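Local coordinates for methylxanthine N3-demethylase NdmB (Pseudomonas putida, PDB 6ICL), which catalyses the N3-demethylation of theobromine and related methylxanthines to give formaldehyde, as a Rieske oxygenase in bacterial caffeine degradation, at residues R251-N259 with F342-S350. Sequence-based numbering, arbitrary orientation.
Sequences RCTMPYSVN and FRKWHKELS
The backbone carbonyl of P255 accepts a hydrogen bond from the H346 side chain, with NE2 of H346 3.0 Å from O of P255 and an N-H...O angle of 164°. The oxygen lies close to the imidazole plane, and F342 brings the edge of its phenyl ring to the same atom, its CE1 3.1 Å from P255 O. At the other ring nitrogen, ND1 of H346 is hydrogen-bonded to the hydroxyl of Y32, and bonds at both nitrogens should hold the imidazole in its rotation. CB of P255 packs 3.4 Å from CE1 of H346, while the Y256 ring meets the imidazole obliquely, planes at 41°, and its hydroxyl is hydrogen-bonded to E186. M254 contributes the largest buried area of the contact, lying among the side chains of F342, W345, H346 and L349. With CG beside the backbone N (chi1 -62°), CG lies over one face of the six-membered ring of W345, 3.5 Å from CZ3 of W345, in a CH-pi contact. Further bends along the chain bring its sulfur into oblique Met-aromatic contacts with W345 and F342, and its methyl CE to 3.6 Å from CD2 of H346 and 3.8 Å from CD1 of L349. Beyond, L349 also packs on helix 357-365. Residues 254-256, the beta-hairpin turn between antiparallel strands 246-253 and 257-264, with a cis M254-P255 peptide bond, pack against helix 337-355 within the C-terminal oxygenase domain.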
# COMPACT_ATOMS: atom_id res chain seq x y z
N ARG A 251 -20.98 34.67 19.36
CA ARG A 251 -22.03 34.97 18.40
C ARG A 251 -22.03 33.85 17.38
O ARG A 251 -21.01 33.61 16.72
CB ARG A 251 -21.81 36.33 17.74
CG ARG A 251 -21.93 37.51 18.71
CD ARG A 251 -21.77 38.84 17.97
NE ARG A 251 -22.70 38.95 16.84
CZ ARG A 251 -22.79 40.03 16.08
NH1 ARG A 251 -22.01 41.07 16.33
NH2 ARG A 251 -23.66 40.09 15.07
N CYS A 252 -23.16 33.16 17.26
CA CYS A 252 -23.23 31.87 16.59
C CYS A 252 -24.32 31.92 15.54
O CYS A 252 -25.47 31.59 15.86
CB CYS A 252 -23.51 30.76 17.61
SG CYS A 252 -22.21 30.49 18.81
N THR A 253 -23.97 32.29 14.30
CA THR A 253 -24.99 32.27 13.27
C THR A 253 -25.48 30.85 13.06
O THR A 253 -24.67 29.92 12.91
CB THR A 253 -24.47 32.83 11.95
OG1 THR A 253 -23.84 34.10 12.16
CG2 THR A 253 -25.61 33.02 10.99
N MET A 254 -26.80 30.67 13.08
CA MET A 254 -27.40 29.38 12.82
C MET A 254 -27.28 29.00 11.34
O MET A 254 -27.33 29.87 10.46
CB MET A 254 -28.85 29.39 13.26
CG MET A 254 -29.01 29.64 14.76
SD MET A 254 -28.51 28.23 15.77
CE MET A 254 -29.86 27.11 15.38
N PRO A 255 -27.16 27.70 11.04
CA PRO A 255 -27.26 26.58 11.97
C PRO A 255 -25.94 26.07 12.51
O PRO A 255 -26.00 25.26 13.41
CB PRO A 255 -27.93 25.49 11.13
CG PRO A 255 -28.05 26.06 9.70
CD PRO A 255 -27.13 27.23 9.65
N TYR A 256 -24.79 26.55 12.03
CA TYR A 256 -23.56 25.81 12.33
C TYR A 256 -22.32 26.67 12.54
O TYR A 256 -21.20 26.15 12.42
CB TYR A 256 -23.24 24.82 11.19
CG TYR A 256 -24.28 23.76 10.91
CD1 TYR A 256 -24.68 22.87 11.91
CD2 TYR A 256 -24.82 23.62 9.64
CE1 TYR A 256 -25.62 21.89 11.66
CE2 TYR A 256 -25.76 22.63 9.38
CZ TYR A 256 -26.15 21.76 10.40
OH TYR A 256 -27.08 20.77 10.16
N SER A 257 -22.45 27.96 12.84
CA SER A 257 -21.27 28.79 12.99
C SER A 257 -21.04 29.18 14.44
O SER A 257 -21.98 29.24 15.26
CB SER A 257 -21.38 30.05 12.13
OG SER A 257 -21.66 29.68 10.80
N VAL A 258 -19.78 29.45 14.76
CA VAL A 258 -19.37 29.94 16.08
C VAL A 258 -18.32 31.01 15.88
O VAL A 258 -17.26 30.75 15.30
CB VAL A 258 -18.80 28.84 17.00
CG1 VAL A 258 -18.38 29.46 18.36
CG2 VAL A 258 -19.78 27.72 17.21
N ASN A 259 -18.58 32.21 16.39
CA ASN A 259 -17.57 33.24 16.52
C ASN A 259 -17.28 33.41 18.00
O ASN A 259 -18.14 33.88 18.76
CB ASN A 259 -18.04 34.55 15.88
CG ASN A 259 -16.97 35.62 15.89
OD1 ASN A 259 -16.18 35.76 14.94
ND2 ASN A 259 -16.91 36.38 16.99
N PHE A 342 -29.44 25.03 21.51
CA PHE A 342 -29.10 24.77 20.11
C PHE A 342 -30.04 23.74 19.51
O PHE A 342 -30.62 23.94 18.43
CB PHE A 342 -27.64 24.31 20.06
CG PHE A 342 -27.12 23.99 18.68
CD1 PHE A 342 -26.88 25.01 17.76
CD2 PHE A 342 -26.80 22.69 18.34
CE1 PHE A 342 -26.35 24.71 16.49
CE2 PHE A 342 -26.26 22.37 17.08
CZ PHE A 342 -26.04 23.39 16.16
N ARG A 343 -30.21 22.62 20.20
CA ARG A 343 -31.13 21.58 19.74
C ARG A 343 -32.57 22.11 19.64
O ARG A 343 -33.28 21.80 18.67
CB ARG A 343 -31.06 20.38 20.68
CG ARG A 343 -29.69 19.76 20.70
CD ARG A 343 -29.59 18.59 21.60
NE ARG A 343 -28.27 18.00 21.46
CZ ARG A 343 -27.99 16.71 21.57
NH1 ARG A 343 -28.96 15.85 21.84
NH2 ARG A 343 -26.75 16.27 21.40
N LYS A 344 -33.00 22.91 20.61
CA LYS A 344 -34.35 23.49 20.57
C LYS A 344 -34.56 24.29 19.30
O LYS A 344 -35.56 24.14 18.60
CB LYS A 344 -34.60 24.38 21.78
CG LYS A 344 -34.87 23.66 23.08
CD LYS A 344 -35.57 24.62 24.08
CE LYS A 344 -35.72 24.02 25.49
NZ LYS A 344 -36.63 22.83 25.55
N TRP A 345 -33.62 25.19 19.00
CA TRP A 345 -33.81 26.05 17.85
C TRP A 345 -33.68 25.28 16.55
O TRP A 345 -34.42 25.55 15.59
CB TRP A 345 -32.84 27.23 17.89
CG TRP A 345 -33.28 28.40 17.08
CD1 TRP A 345 -34.42 28.50 16.32
CD2 TRP A 345 -32.59 29.64 16.93
NE1 TRP A 345 -34.46 29.73 15.70
CE2 TRP A 345 -33.36 30.45 16.06
CE3 TRP A 345 -31.39 30.15 17.44
CZ2 TRP A 345 -32.97 31.73 15.70
CZ3 TRP A 345 -31.01 31.43 17.08
CH2 TRP A 345 -31.80 32.21 16.22
N HIS A 346 -32.80 24.27 16.50
CA HIS A 346 -32.72 23.42 15.31
C HIS A 346 -34.06 22.71 15.07
O HIS A 346 -34.56 22.69 13.95
CB HIS A 346 -31.58 22.41 15.45
CG HIS A 346 -30.34 22.81 14.72
ND1 HIS A 346 -30.06 22.37 13.43
CD2 HIS A 346 -29.30 23.61 15.08
CE1 HIS A 346 -28.91 22.89 13.04
NE2 HIS A 346 -28.43 23.64 14.02
N LYS A 347 -34.65 22.16 16.13
CA LYS A 347 -35.92 21.44 15.98
C LYS A 347 -37.03 22.38 15.51
O LYS A 347 -37.83 22.02 14.64
CB LYS A 347 -36.34 20.79 17.30
CG LYS A 347 -37.59 19.91 17.19
CD LYS A 347 -37.32 18.77 16.21
CE LYS A 347 -38.48 17.79 16.10
NZ LYS A 347 -38.30 16.86 14.93
N GLU A 348 -37.07 23.58 16.08
CA GLU A 348 -38.10 24.54 15.70
C GLU A 348 -37.91 24.99 14.25
O GLU A 348 -38.89 25.09 13.49
CB GLU A 348 -38.03 25.73 16.66
CG GLU A 348 -38.89 26.92 16.29
CD GLU A 348 -38.67 28.08 17.24
OE1 GLU A 348 -38.39 27.84 18.45
OE2 GLU A 348 -38.74 29.24 16.77
N LEU A 349 -36.66 25.25 13.85
CA LEU A 349 -36.36 25.60 12.46
C LEU A 349 -36.74 24.47 11.51
O LEU A 349 -37.31 24.71 10.44
CB LEU A 349 -34.88 25.93 12.32
CG LEU A 349 -34.46 27.21 13.01
CD1 LEU A 349 -32.95 27.20 13.24
CD2 LEU A 349 -34.87 28.41 12.18
N SER A 350 -36.43 23.23 11.89
CA SER A 350 -36.79 22.09 11.05
C SER A 350 -38.30 22.02 10.83
O SER A 350 -38.77 21.72 9.72
CB SER A 350 -36.28 20.81 11.71
OG SER A 350 -36.78 19.66 11.06